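Local coordinates for F-actin-capping protein subunit alpha (Plasmodium berghei, PDB 7A0H), which probably caps the fast-growing barbed ends of actin filaments, blocking subunit exchange there without severing them, and is built as an asymmetric homodimer, at residues Ala89-Asn92 with Lys97-Asp100. Sequence-based numbering, arbitrary orientation.
Sequences ANVN and KVID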
loop_
_atom_site.group_PDB
_atom_site.type_symbol
_atom_site.label_atom_id
_atom_site.label_comp_id
_atom_site.label_asym_id
_atom_site.label_seq_id
_atom_site.Cartn_x
_atom_site.Cartn_y
_atom_site.Cartn_z
ATOM N N ALA A 89 -0.415 -26.945 19.249
ATOM C CA ALA A 89 0.729 -26.919 18.351
ATOM C C ALA A 89 1.585 -25.744 18.765
ATOM O O ALA A 89 1.097 -24.609 18.958
ATOM C CB ALA A 89 0.309 -26.790 16.888
ATOM N N ASN A 90 2.862 -26.019 18.905
ATOM C CA ASN A 90 3.845 -24.983 19.158
ATOM C C ASN A 90 4.361 -24.512 17.813
ATOM O O ASN A 90 4.794 -25.329 17.000
ATOM C CB ASN A 90 4.960 -25.534 20.026
ATOM C CG ASN A 90 5.709 -24.451 20.691
ATOM O OD1 ASN A 90 5.858 -23.363 20.126
ATOM N ND2 ASN A 90 6.136 -24.691 21.914
ATOM N N VAL A 91 4.342 -23.216 17.567
ATOM C CA VAL A 91 4.646 -22.762 16.217
ATOM C C VAL A 91 5.888 -21.893 16.163
ATOM O O VAL A 91 6.200 -21.156 17.099
ATOM C CB VAL A 91 3.399 -21.998 15.682
ATOM C CG1 VAL A 91 3.769 -21.057 14.707
ATOM C CG2 VAL A 91 2.358 -23.022 15.089
ATOM N N ASN A 92 6.580 -21.915 15.019
ATOM C CA ASN A 92 7.579 -20.877 14.749
ATOM C C ASN A 92 6.965 -19.860 13.792
ATOM O O ASN A 92 6.671 -20.174 12.622
ATOM C CB ASN A 92 8.889 -21.420 14.190
ATOM C CG ASN A 92 9.967 -20.320 14.033
ATOM O OD1 ASN A 92 9.628 -19.134 13.893
ATOM N ND2 ASN A 92 11.289 -20.715 14.152
ATOM N N LYS A 97 5.993 -22.643 10.715
ATOM C CA LYS A 97 5.983 -24.090 10.757
ATOM C C LYS A 97 5.663 -24.540 12.149
ATOM O O LYS A 97 5.776 -23.777 13.111
ATOM C CB LYS A 97 7.295 -24.719 10.288
ATOM C CG LYS A 97 8.525 -24.377 11.146
ATOM C CD LYS A 97 9.731 -25.301 10.789
ATOM C CE LYS A 97 11.014 -24.954 11.537
ATOM N NZ LYS A 97 12.147 -25.790 10.994
ATOM N N VAL A 98 5.202 -25.785 12.230
ATOM C CA VAL A 98 4.948 -26.436 13.494
ATOM C C VAL A 98 6.250 -27.049 14.006
ATOM O O VAL A 98 6.853 -27.894 13.325
ATOM C CB VAL A 98 3.879 -27.516 13.338
ATOM C CG1 VAL A 98 3.669 -28.246 14.640
ATOM C CG2 VAL A 98 2.572 -26.878 12.897
ATOM N N ILE A 99 6.584 -26.770 15.258
ATOM C CA ILE A 99 7.819 -27.294 15.842
ATOM C C ILE A 99 7.571 -28.251 16.987
ATOM O O ILE A 99 8.516 -28.863 17.472
ATOM C CB ILE A 99 8.760 -26.154 16.298
ATOM C CG1 ILE A 99 8.081 -25.235 17.337
ATOM C CG2 ILE A 99 9.076 -25.282 15.132
ATOM C CD1 ILE A 99 8.983 -24.078 17.924
ATOM N N ASP A 100 6.341 -28.404 17.455
ATOM C CA ASP A 100 6.051 -29.408 18.484
ATOM C C ASP A 100 4.531 -29.501 18.601
ATOM O O ASP A 100 3.799 -28.586 18.245
ATOM C CB ASP A 100 6.788 -29.012 19.794
ATOM C CG ASP A 100 6.806 -30.093 20.836
ATOM O OD1 ASP A 100 7.049 -31.308 20.514
ATOM O OD2 ASP A 100 6.661 -29.675 22.020
HETATM O O HOH W 1 5.777 -27.043 22.719
#
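Ile99 sets CG1 between its own backbone N and carbonyl carbon (chi1 58°), and with chi2 extended the ethyl arm reaches over Asn90, whose CG lies anti to N (chi1 -160°). The two side chains meet at a slant, Ile99 CD1 coming 3.9 Å from Asn90 OD1, while Ile99 CG1 lies 3.3 Å from the backbone Asn90 O. This is a classic beta bulge in the antiparallel hairpin of strands 87-92 and 97-103, the latter an outermost strand of its small sheet within the chain. Ile99 and Asp100 both face Asn90, so one carbonyl serves two amides. Ile99 N reaches Asn90 O in a nearly straight bond of 2.9 Å, whereas Asp100 N contributes a weak, longer one. Asp100 O then takes Asn90 N, tilted 34° from the carbonyl plane. Toward the turn the pairing is regular again, Asn92 and Lys97 exchanging two backbone bonds, the shorter being Asn92 N to Lys97 O at 2.8 Å. Asn92 OD1 turns to the connecting loop and accepts Lys95 N.

At the bulge the Ile99 side chain ends among Asn90 and Asn92, its CG2 4.0 Å from Asn92 CB. On the other face Val98 packs loosely against Ala89 and Val91, and all three rest on apolar side chains of strands 58-62 and 66-70, Ile60 and Ile68 among them. At the Asp100 end, a water donates to Asp100 OD2, 2.9 Å away; its link to Asn90 ND2 is modelled too short to be trusted in detail.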